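Local coordinates for protein terminal oxygenase component of carbazole 1,9a-dioxygenase (Nocardioides aromaticivorans, PDB 3GCF) that probably catalyses the angular dioxygenation of carbazole, passing electrons from a ferredoxin through a Rieske [2Fe-2S] cluster to a mononuclear non-haem iron, at residues A[101-110]-A[121-129]; A[29-40]-A[291-302]. One frame throughout, in Å; residues are numbered along the deposited sequence.

Interaction 1 of 2, residues A[101-110]-A[121-129]; sequences WTYDLDDGRL and VIGKIGIKV. With FES (Fe2/s2 (inorganic) cluster), chain Q.
Arg109 and Gly126 form one antiparallel, non-hydrogen-bonded bridge, their CA atoms 4.0 Å apart, with a backbone bond beyond each end: Ile127 N to Gly108 O at 2.8 Å and Leu110 N to Ile125 O at 2.7 Å, the latter nearly straight at 171°. A third, Gly123 N to Leu110 O, anchors the type II turn of Val121 to Lys124 to the start of strand 110-113. Gly108, with positive phi, leaves no room for a CB beside Ile127 O. Arg109, bent at chi2 and chi3, lays one guanidinium face over Ile125 O. Further along, Val129 CG1 packs 3.3 Å from Leu105 O, beside the turn that Asp104 OD1 and Asp107 OD1 organise as Asx turns. A water donates to both Asp107 O and Ile127 O.

Two aromatic rings carry the apolar side. The CD1 methyl of Ile127 sits over a face of the Tyr103 ring, 3.8 Å from its centroid and 14° off the normal, while Leu110 CD1 approaches the opposite face; the ring's OH reaches Ala76 N. Trp101 has CG anti to the carbonyl carbon (chi1 -78°), which turns one ring face to the cluster, with Trp101 CD1 3.3 Å from FES S1, while CZ3 at the far end meets Ile125 CD1 at 3.7 Å. Shrinking Trp101 to an alanine would probably uncover S1 on this side and leave Ile125 CD1 without its aromatic neighbour. Trp101 also stacks on the cluster ligand His77 and meets Phe360 of a neighbouring subunit edge-to-face. Backbone bonds thus hold 121-129 to the hairpin, while the Trp101 indole covers S1 and rests on Ile125, tying the loop's packing to the cluster pocket of the Rieske domain.

Interaction 2 of 2, residues A[29-40]-A[291-302]; sequences LGFDNHWHPAAF and VPISETQHEYFQ
Phe301 swings its ring across to Pro37 because its CG stands anti to the carbonyl carbon (chi1 -72°), and Val291 spreads its two methyls toward the same strand with CG1 anti to the backbone N. The ring lies flat against proline: Pro37 CG is 3.8 Å from the Phe301 centroid and only 9° off the normal, a CH-pi contact over the centre of the face. At the ring's rim, in its plane, come Ala38 C and Ala39 N, at a classic beta bulge against strand 138-143. The Phe40 ring joins obliquely, its CZ 4.0 Å from Phe301 CD2.

The Val291 methyls divide their work. CG2 touches Pro37 CG at 3.6 Å, whereas CG1 rests against His36 CB. The imidazole is held by its own segment, since His36 NE2 donates to Phe31 O at 3.0 Å, almost exactly in the ring plane; that bond fixes the ring's rotation beside the valine. Near the start of 29-40, Pro292 CB packs 3.5 Å from Leu29 O, and its CG lies against Gly30 CA, where any CB would collide with it. Leu29 CD1 reaches over the Ser294-Glu295 peptide, 3.3 Å from Ser294 C.

Strands 34-40 and 298-302 cross at 75° with axes 8.9 Å apart, so this is face packing between two sheets and not strand pairing. It joins the outer strand of the Rieske-domain sheet to the large catalytic-domain sheet, where the Gln302 side chain lies about 9 Å from the iron and its OE1 is hydrogen-bonded to Arg171 NH2. Cohesion across the segments rests on shape and hydrocarbon: proline, valine and phenylalanine interlock, and the one His36 nitrogen with a described bond, NE2, is held by Phe31 O of its own segment.

Interaction 1 lies far out, its centre about 30 Å from the centre of the chain, and is partly buried, whereas interaction 2 is a buried contact about 6 Å from that centre. They share no residues, and their nearest atoms stay about 8 Å apart. The Rieske domain contributes to both: interaction 1 joins two parts of its cluster-binding end, and its 121-129 leads into the sheet whose outer strand, 34-40, makes interaction 2 with the catalytic domain. Chemistry follows place. Backbone bonds, a water and charged side chains serve the outer loops, while apolar packing dominates the interior. A second subunit touches 101-110 and 121-129, but none reaches 29-40 or 291-302.

Interaction 1 of 2, residues A[101-110]-A[121-129]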
loop_
_atom_site.group_PDB
_atom_site.type_symbol
_atom_site.label_atom_id
_atom_site.label_comp_id
_atom_site.label_asym_id
_atom_site.label_seq_id
_atom_site.Cartn_x
_atom_site.Cartn_y
_atom_site.Cartn_z
ATOM N N TRP A 101 -11.953 21.971 -21.913
ATOM C CA TRP A 101 -11.661 23.301 -21.384
ATOM C C TRP A 101 -10.233 23.627 -21.823
ATOM O O TRP A 101 -9.321 22.816 -21.646
ATOM C CB TRP A 101 -11.786 23.319 -19.860
ATOM C CG TRP A 101 -13.212 23.375 -19.378
ATOM C CD1 TRP A 101 -14.313 22.840 -19.995
ATOM C CD2 TRP A 101 -13.680 23.943 -18.146
ATOM N NE1 TRP A 101 -15.434 23.039 -19.222
ATOM C CE2 TRP A 101 -15.074 23.712 -18.082
ATOM C CE3 TRP A 101 -13.055 24.623 -17.089
ATOM C CZ2 TRP A 101 -15.855 24.137 -17.000
ATOM C CZ3 TRP A 101 -13.832 25.044 -16.013
ATOM C CH2 TRP A 101 -15.221 24.798 -15.979
ATOM N N THR A 102 -10.047 24.807 -22.405
ATOM C CA THR A 102 -8.746 25.215 -22.922
ATOM C C THR A 102 -8.197 26.445 -22.214
ATOM O O THR A 102 -8.893 27.447 -22.037
ATOM C CB THR A 102 -8.859 25.466 -24.436
ATOM O OG1 THR A 102 -9.418 24.300 -25.052
ATOM C CG2 THR A 102 -7.497 25.748 -25.055
ATOM N N TYR A 103 -6.932 26.367 -21.819
ATOM C CA TYR A 103 -6.301 27.459 -21.094
ATOM C C TYR A 103 -5.136 28.126 -21.806
ATOM O O TYR A 103 -4.392 27.487 -22.557
ATOM C CB TYR A 103 -5.808 26.963 -19.734
ATOM C CG TYR A 103 -6.852 26.243 -18.911
ATOM C CD1 TYR A 103 -7.201 24.921 -19.195
ATOM C CD2 TYR A 103 -7.495 26.883 -17.853
ATOM C CE1 TYR A 103 -8.163 24.254 -18.443
ATOM C CE2 TYR A 103 -8.462 26.222 -17.094
ATOM C CZ TYR A 103 -8.788 24.908 -17.397
ATOM O OH TYR A 103 -9.724 24.245 -16.644
ATOM N N ASP A 104 -4.987 29.420 -21.540
ATOM C CA ASP A 104 -3.909 30.237 -22.093
ATOM C C ASP A 104 -2.708 29.996 -21.179
ATOM O O ASP A 104 -2.779 30.248 -19.977
ATOM C CB ASP A 104 -4.314 31.715 -22.043
ATOM C CG ASP A 104 -3.261 32.636 -22.626
ATOM O OD1 ASP A 104 -2.080 32.546 -22.221
ATOM O OD2 ASP A 104 -3.621 33.466 -23.489
ATOM N N LEU A 105 -1.609 29.507 -21.734
ATOM C CA LEU A 105 -0.436 29.234 -20.912
ATOM C C LEU A 105 0.188 30.471 -20.270
ATOM O O LEU A 105 0.785 30.375 -19.203
ATOM C CB LEU A 105 0.624 28.493 -21.728
ATOM C CG LEU A 105 0.271 27.071 -22.171
ATOM C CD1 LEU A 105 1.427 26.500 -22.975
ATOM C CD2 LEU A 105 -0.013 26.196 -20.955
ATOM N N ASP A 106 0.043 31.633 -20.898
ATOM C CA ASP A 106 0.641 32.844 -20.346
ATOM C C ASP A 106 0.011 33.348 -19.058
ATOM O O ASP A 106 0.707 33.897 -18.209
ATOM C CB ASP A 106 0.638 33.976 -21.379
ATOM C CG ASP A 106 1.586 33.713 -22.530
ATOM O OD1 ASP A 106 2.660 33.120 -22.288
ATOM O OD2 ASP A 106 1.268 34.110 -23.674
ATOM N N ASP A 107 -1.295 33.164 -18.899
ATOM C CA ASP A 107 -1.963 33.644 -17.691
ATOM C C ASP A 107 -2.868 32.609 -17.032
ATOM O O ASP A 107 -3.527 32.903 -16.040
ATOM C CB ASP A 107 -2.778 34.908 -18.001
ATOM C CG ASP A 107 -3.855 34.665 -19.045
ATOM O OD1 ASP A 107 -4.223 33.490 -19.257
ATOM O OD2 ASP A 107 -4.344 35.644 -19.647
ATOM N N GLY A 108 -2.916 31.407 -17.594
ATOM C CA GLY A 108 -3.733 30.351 -17.015
ATOM C C GLY A 108 -5.242 30.504 -17.104
ATOM O O GLY A 108 -5.989 29.685 -16.554
ATOM N N ARG A 109 -5.697 31.544 -17.799
ATOM C CA ARG A 109 -7.125 31.803 -17.953
ATOM C C ARG A 109 -7.813 30.848 -18.925
ATOM O O ARG A 109 -7.222 30.414 -19.914
ATOM C CB ARG A 109 -7.347 33.237 -18.446
ATOM C CG ARG A 109 -7.007 34.333 -17.440
ATOM C CD ARG A 109 -8.278 34.892 -16.803
ATOM N NE ARG A 109 -8.443 34.455 -15.420
ATOM C CZ ARG A 109 -9.569 34.587 -14.724
ATOM N NH1 ARG A 109 -10.637 35.140 -15.283
ATOM N NH2 ARG A 109 -9.625 34.171 -13.468
ATOM N N LEU A 110 -9.070 30.524 -18.635
ATOM C CA LEU A 110 -9.865 29.667 -19.508
ATOM C C LEU A 110 -10.259 30.546 -20.705
ATOM O O LEU A 110 -10.980 31.528 -20.544
ATOM C CB LEU A 110 -11.123 29.198 -18.775
ATOM C CG LEU A 110 -12.080 28.315 -19.575
ATOM C CD1 LEU A 110 -11.400 26.986 -19.874
ATOM C CD2 LEU A 110 -13.365 28.095 -18.791
ATOM N N VAL A 121 -18.691 30.529 -19.081
ATOM C CA VAL A 121 -17.629 30.424 -18.081
ATOM C C VAL A 121 -16.306 30.928 -18.639
ATOM O O VAL A 121 -15.376 31.217 -17.882
ATOM C CB VAL A 121 -17.418 28.969 -17.567
ATOM C CG1 VAL A 121 -18.636 28.511 -16.783
ATOM C CG2 VAL A 121 -17.123 28.032 -18.730
ATOM N N ILE A 122 -16.220 31.029 -19.960
ATOM C CA ILE A 122 -15.002 31.503 -20.609
ATOM C C ILE A 122 -14.651 32.894 -20.090
ATOM O O ILE A 122 -15.511 33.770 -20.013
ATOM C CB ILE A 122 -15.177 31.546 -22.139
ATOM C CG1 ILE A 122 -15.239 30.118 -22.684
ATOM C CG2 ILE A 122 -14.031 32.322 -22.786
ATOM C CD1 ILE A 122 -15.742 30.032 -24.107
ATOM N N GLY A 123 -13.390 33.083 -19.716
ATOM C CA GLY A 123 -12.961 34.370 -19.193
ATOM C C GLY A 123 -13.287 34.586 -17.723
ATOM O O GLY A 123 -12.856 35.575 -17.131
ATOM N N LYS A 124 -14.044 33.672 -17.123
ATOM C CA LYS A 124 -14.413 33.799 -15.714
ATOM C C LYS A 124 -13.675 32.790 -14.848
ATOM O O LYS A 124 -13.868 32.741 -13.633
ATOM C CB LYS A 124 -15.916 33.583 -15.537
ATOM C CG LYS A 124 -16.801 34.634 -16.192
ATOM C CD LYS A 124 -18.260 34.427 -15.784
ATOM C CE LYS A 124 -19.143 35.602 -16.203
ATOM N NZ LYS A 124 -19.210 35.764 -17.684
ATOM N N ILE A 125 -12.820 31.993 -15.471
ATOM C CA ILE A 125 -12.089 30.967 -14.745
ATOM C C ILE A 125 -10.620 30.896 -15.143
ATOM O O ILE A 125 -10.245 31.234 -16.270
ATOM C CB ILE A 125 -12.751 29.583 -14.986
ATOM C CG1 ILE A 125 -14.125 29.554 -14.310
ATOM C CG2 ILE A 125 -11.852 28.457 -14.481
ATOM C CD1 ILE A 125 -14.841 28.230 -14.424
ATOM N N GLY A 126 -9.789 30.451 -14.209
ATOM C CA GLY A 126 -8.378 30.321 -14.504
ATOM C C GLY A 126 -7.655 29.427 -13.519
ATOM O O GLY A 126 -8.126 29.190 -12.406
ATOM N N ILE A 127 -6.506 28.913 -13.936
ATOM C CA ILE A 127 -5.707 28.072 -13.064
ATOM C C ILE A 127 -4.324 28.691 -12.935
ATOM O O ILE A 127 -3.964 29.608 -13.672
ATOM C CB ILE A 127 -5.587 26.623 -13.596
ATOM C CG1 ILE A 127 -5.146 26.630 -15.061
ATOM C CG2 ILE A 127 -6.914 25.893 -13.422
ATOM C CD1 ILE A 127 -4.988 25.240 -15.638
ATOM N N LYS A 128 -3.551 28.179 -11.990
ATOM C CA LYS A 128 -2.215 28.684 -11.729
ATOM C C LYS A 128 -1.174 28.381 -12.802
ATOM O O LYS A 128 -1.117 27.276 -13.346
ATOM C CB LYS A 128 -1.741 28.121 -10.384
ATOM C CG LYS A 128 -0.252 28.266 -10.087
ATOM C CD LYS A 128 0.120 29.664 -9.615
ATOM C CE LYS A 128 1.565 29.695 -9.117
ATOM N NZ LYS A 128 2.001 31.060 -8.718
ATOM N N VAL A 129 -0.369 29.391 -13.122
ATOM C CA VAL A 129 0.742 29.239 -14.053
ATOM C C VAL A 129 1.950 29.651 -13.212
ATOM O O VAL A 129 1.807 30.448 -12.281
ATOM C CB VAL A 129 0.610 30.142 -15.297
ATOM C CG1 VAL A 129 -0.458 29.582 -16.222
ATOM C CG2 VAL A 129 0.280 31.567 -14.888
HETATM FE FE1 FES Q . -11.226 19.263 -17.660
HETATM FE FE2 FES Q . -13.900 18.875 -17.605
HETATM S S1 FES Q . -12.770 20.041 -19.093
HETATM S S2 FES Q . -12.310 18.110 -16.113
HETATM O O HOH W 1 -5.403 32.089 -14.127
#

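Interaction 2 of 2, residues A[29-40]-A[291-302]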
loop_
_atom_site.group_PDB
_atom_site.type_symbol
_atom_site.label_atom_id
_atom_site.label_comp_id
_atom_site.label_asym_id
_atom_site.label_seq_id
_atom_site.Cartn_x
_atom_site.Cartn_y
_atom_site.Cartn_z
ATOM N N LEU A 29 7.627 19.761 3.484
ATOM C CA LEU A 29 7.393 19.771 2.048
ATOM C C LEU A 29 8.264 20.795 1.322
ATOM O O LEU A 29 7.993 21.148 0.174
ATOM C CB LEU A 29 5.900 20.030 1.793
ATOM C CG LEU A 29 5.198 19.468 0.552
ATOM C CD1 LEU A 29 5.585 18.019 0.325
ATOM C CD2 LEU A 29 3.684 19.588 0.737
ATOM N N GLY A 30 9.308 21.271 2.001
ATOM C CA GLY A 30 10.233 22.213 1.391
ATOM C C GLY A 30 10.042 23.687 1.694
ATOM O O GLY A 30 9.088 24.089 2.363
ATOM N N PHE A 31 10.978 24.496 1.207
ATOM C CA PHE A 31 10.917 25.939 1.381
ATOM C C PHE A 31 10.405 26.522 0.076
ATOM O O PHE A 31 11.041 26.370 -0.969
ATOM C CB PHE A 31 12.305 26.517 1.680
ATOM C CG PHE A 31 12.777 26.277 3.088
ATOM C CD1 PHE A 31 12.106 26.843 4.168
ATOM C CD2 PHE A 31 13.888 25.483 3.336
ATOM C CE1 PHE A 31 12.538 26.619 5.480
ATOM C CE2 PHE A 31 14.327 25.255 4.644
ATOM C CZ PHE A 31 13.648 25.826 5.716
ATOM N N ASP A 32 9.247 27.172 0.117
ATOM C CA ASP A 32 8.720 27.762 -1.103
ATOM C C ASP A 32 9.097 29.243 -1.165
ATOM O O ASP A 32 9.746 29.768 -0.248
ATOM C CB ASP A 32 7.205 27.529 -1.222
ATOM C CG ASP A 32 6.412 28.163 -0.099
ATOM O OD1 ASP A 32 6.906 28.216 1.044
ATOM O OD2 ASP A 32 5.271 28.592 -0.366
ATOM N N ASN A 33 8.691 29.905 -2.243
ATOM C CA ASN A 33 9.052 31.292 -2.493
ATOM C C ASN A 33 10.540 31.260 -2.839
ATOM O O ASN A 33 11.318 32.130 -2.455
ATOM C CB ASN A 33 8.776 32.182 -1.280
ATOM C CG ASN A 33 7.303 32.568 -1.172
ATOM O OD1 ASN A 33 6.625 32.757 -2.187
ATOM N ND2 ASN A 33 6.808 32.697 0.051
ATOM N N HIS A 34 10.910 30.212 -3.574
ATOM C CA HIS A 34 12.270 29.976 -4.043
ATOM C C HIS A 34 12.169 29.303 -5.406
ATOM O O HIS A 34 11.153 28.683 -5.730
ATOM C CB HIS A 34 13.020 29.011 -3.112
ATOM C CG HIS A 34 13.506 29.628 -1.837
ATOM N ND1 HIS A 34 14.610 30.452 -1.783
ATOM C CD2 HIS A 34 13.049 29.526 -0.566
ATOM C CE1 HIS A 34 14.813 30.829 -0.532
ATOM N NE2 HIS A 34 13.880 30.282 0.226
ATOM N N TRP A 35 13.222 29.429 -6.202
ATOM C CA TRP A 35 13.269 28.769 -7.492
ATOM C C TRP A 35 13.733 27.338 -7.211
ATOM O O TRP A 35 14.546 27.111 -6.308
ATOM C CB TRP A 35 14.285 29.437 -8.417
ATOM C CG TRP A 35 13.880 30.773 -8.947
ATOM C CD1 TRP A 35 14.202 31.996 -8.433
ATOM C CD2 TRP A 35 13.101 31.023 -10.122
ATOM N NE1 TRP A 35 13.678 32.995 -9.220
ATOM C CE2 TRP A 35 12.995 32.425 -10.264
ATOM C CE3 TRP A 35 12.482 30.195 -11.074
ATOM C CZ2 TRP A 35 12.293 33.022 -11.321
ATOM C CZ3 TRP A 35 11.783 30.790 -12.126
ATOM C CH2 TRP A 35 11.697 32.192 -12.238
ATOM N N HIS A 36 13.209 26.383 -7.974
ATOM C CA HIS A 36 13.579 24.974 -7.836
ATOM C C HIS A 36 13.631 24.363 -9.233
ATOM O O HIS A 36 12.815 24.696 -10.085
ATOM C CB HIS A 36 12.532 24.208 -7.014
ATOM C CG HIS A 36 12.538 24.534 -5.554
ATOM N ND1 HIS A 36 13.505 24.068 -4.690
ATOM C CD2 HIS A 36 11.682 25.267 -4.801
ATOM C CE1 HIS A 36 13.245 24.500 -3.468
ATOM N NE2 HIS A 36 12.144 25.230 -3.507
ATOM N N PRO A 37 14.601 23.472 -9.492
ATOM C CA PRO A 37 14.670 22.860 -10.822
ATOM C C PRO A 37 13.514 21.877 -11.001
ATOM O O PRO A 37 13.104 21.214 -10.048
ATOM C CB PRO A 37 16.029 22.162 -10.811
ATOM C CG PRO A 37 16.216 21.810 -9.358
ATOM C CD PRO A 37 15.747 23.065 -8.662
ATOM N N ALA A 38 12.991 21.787 -12.219
ATOM C CA ALA A 38 11.882 20.885 -12.510
ATOM C C ALA A 38 12.298 19.807 -13.500
ATOM O O ALA A 38 11.867 18.660 -13.414
ATOM C CB ALA A 38 10.703 21.675 -13.084
ATOM N N ALA A 39 13.147 20.184 -14.444
ATOM C CA ALA A 39 13.582 19.259 -15.471
ATOM C C ALA A 39 14.727 19.881 -16.240
ATOM O O ALA A 39 15.151 20.998 -15.947
ATOM C CB ALA A 39 12.422 18.978 -16.421
ATOM N N PHE A 40 15.225 19.149 -17.229
ATOM C CA PHE A 40 16.294 19.655 -18.069
ATOM C C PHE A 40 15.652 20.186 -19.338
ATOM O O PHE A 40 14.682 19.616 -19.842
ATOM C CB PHE A 40 17.294 18.544 -18.370
ATOM C CG PHE A 40 18.127 18.174 -17.185
ATOM C CD1 PHE A 40 19.231 18.945 -16.833
ATOM C CD2 PHE A 40 17.759 17.111 -16.365
ATOM C CE1 PHE A 40 19.956 18.667 -15.674
ATOM C CE2 PHE A 40 18.477 16.825 -15.204
ATOM C CZ PHE A 40 19.575 17.605 -14.858
ATOM N N VAL A 291 14.746 18.525 -4.628
ATOM C CA VAL A 291 13.421 19.125 -4.654
ATOM C C VAL A 291 12.344 18.200 -4.111
ATOM O O VAL A 291 12.151 17.093 -4.604
ATOM C CB VAL A 291 13.052 19.559 -6.089
ATOM C CG1 VAL A 291 11.802 20.442 -6.071
ATOM C CG2 VAL A 291 14.228 20.305 -6.716
ATOM N N PRO A 292 11.625 18.648 -3.078
ATOM C CA PRO A 292 10.568 17.818 -2.496
ATOM C C PRO A 292 9.497 17.470 -3.533
ATOM O O PRO A 292 9.109 18.311 -4.343
ATOM C CB PRO A 292 9.998 18.702 -1.380
ATOM C CG PRO A 292 11.113 19.656 -1.069
ATOM C CD PRO A 292 11.681 19.964 -2.422
ATOM N N ILE A 293 9.049 16.219 -3.519
ATOM C CA ILE A 293 7.991 15.773 -4.412
ATOM C C ILE A 293 6.773 15.713 -3.499
ATOM O O ILE A 293 5.741 16.324 -3.770
ATOM C CB ILE A 293 8.285 14.380 -4.989
ATOM C CG1 ILE A 293 9.418 14.482 -6.017
ATOM C CG2 ILE A 293 7.024 13.794 -5.622
ATOM C CD1 ILE A 293 9.931 13.148 -6.515
ATOM N N SER A 294 6.927 14.989 -2.397
ATOM C CA SER A 294 5.884 14.852 -1.393
ATOM C C SER A 294 6.589 14.938 -0.043
ATOM O O SER A 294 7.747 15.346 0.035
ATOM C CB SER A 294 5.174 13.504 -1.526
ATOM O OG SER A 294 6.065 12.435 -1.260
ATOM N N GLU A 295 5.898 14.559 1.020
ATOM C CA GLU A 295 6.495 14.611 2.343
ATOM C C GLU A 295 7.550 13.521 2.527
ATOM O O GLU A 295 8.419 13.630 3.393
ATOM C CB GLU A 295 5.409 14.469 3.422
ATOM C CG GLU A 295 4.487 15.683 3.575
ATOM C CD GLU A 295 3.339 15.727 2.557
ATOM O OE1 GLU A 295 3.310 14.901 1.608
ATOM O OE2 GLU A 295 2.460 16.606 2.713
ATOM N N THR A 296 7.486 12.481 1.701
ATOM C CA THR A 296 8.418 11.361 1.821
ATOM C C THR A 296 9.251 11.080 0.573
ATOM O O THR A 296 9.918 10.045 0.491
ATOM C CB THR A 296 7.658 10.062 2.173
ATOM O OG1 THR A 296 6.876 9.649 1.043
ATOM C CG2 THR A 296 6.722 10.288 3.357
ATOM N N GLN A 297 9.229 11.994 -0.394
ATOM C CA GLN A 297 9.967 11.786 -1.634
ATOM C C GLN A 297 10.586 13.069 -2.169
ATOM O O GLN A 297 10.104 14.164 -1.883
ATOM C CB GLN A 297 9.027 11.208 -2.699
ATOM C CG GLN A 297 8.268 9.961 -2.261
ATOM C CD GLN A 297 7.116 9.607 -3.201
ATOM O OE1 GLN A 297 6.174 10.382 -3.365
ATOM N NE2 GLN A 297 7.191 8.434 -3.817
ATOM N N HIS A 298 11.669 12.938 -2.931
ATOM C CA HIS A 298 12.288 14.110 -3.531
ATOM C C HIS A 298 12.924 13.771 -4.861
ATOM O O HIS A 298 13.174 12.602 -5.164
ATOM C CB HIS A 298 13.321 14.774 -2.596
ATOM C CG HIS A 298 14.561 13.971 -2.358
ATOM N ND1 HIS A 298 14.649 13.004 -1.379
ATOM C CD2 HIS A 298 15.790 14.041 -2.926
ATOM C CE1 HIS A 298 15.878 12.518 -1.348
ATOM N NE2 HIS A 298 16.591 13.130 -2.276
ATOM N N GLU A 299 13.158 14.802 -5.667
ATOM C CA GLU A 299 13.776 14.618 -6.968
ATOM C C GLU A 299 15.230 15.031 -6.818
ATOM O O GLU A 299 15.537 16.185 -6.500
ATOM C CB GLU A 299 13.092 15.484 -8.026
ATOM C CG GLU A 299 13.558 15.185 -9.446
ATOM C CD GLU A 299 13.018 13.863 -9.987
ATOM O OE1 GLU A 299 12.318 13.143 -9.244
ATOM O OE2 GLU A 299 13.293 13.546 -11.164
ATOM N N TYR A 300 16.116 14.072 -7.041
ATOM C CA TYR A 300 17.549 14.277 -6.913
ATOM C C TYR A 300 18.161 14.665 -8.258
ATOM O O TYR A 300 18.152 13.876 -9.196
ATOM C CB TYR A 300 18.156 12.979 -6.370
ATOM C CG TYR A 300 19.666 12.881 -6.297
ATOM C CD1 TYR A 300 20.452 13.961 -5.888
ATOM C CD2 TYR A 300 20.305 11.669 -6.577
ATOM C CE1 TYR A 300 21.842 13.830 -5.758
ATOM C CE2 TYR A 300 21.682 11.526 -6.450
ATOM C CZ TYR A 300 22.447 12.604 -6.041
ATOM O OH TYR A 300 23.809 12.441 -5.920
ATOM N N PHE A 301 18.662 15.896 -8.349
ATOM C CA PHE A 301 19.306 16.385 -9.570
ATOM C C PHE A 301 20.815 16.364 -9.356
ATOM O O PHE A 301 21.303 16.767 -8.302
ATOM C CB PHE A 301 18.919 17.842 -9.886
ATOM C CG PHE A 301 17.505 18.032 -10.379
ATOM C CD1 PHE A 301 16.421 17.898 -9.516
ATOM C CD2 PHE A 301 17.265 18.406 -11.702
ATOM C CE1 PHE A 301 15.115 18.138 -9.960
ATOM C CE2 PHE A 301 15.960 18.649 -12.164
ATOM C CZ PHE A 301 14.881 18.516 -11.287
ATOM N N GLN A 302 21.551 15.897 -10.356
ATOM C CA GLN A 302 23.002 15.884 -10.294
ATOM C C GLN A 302 23.422 16.635 -11.546
ATOM O O GLN A 302 23.088 16.215 -12.646
ATOM C CB GLN A 302 23.543 14.460 -10.350
ATOM C CG GLN A 302 23.243 13.624 -9.131
ATOM C CD GLN A 302 23.422 12.155 -9.411
ATOM O OE1 GLN A 302 22.634 11.553 -10.138
ATOM N NE2 GLN A 302 24.468 11.565 -8.847
#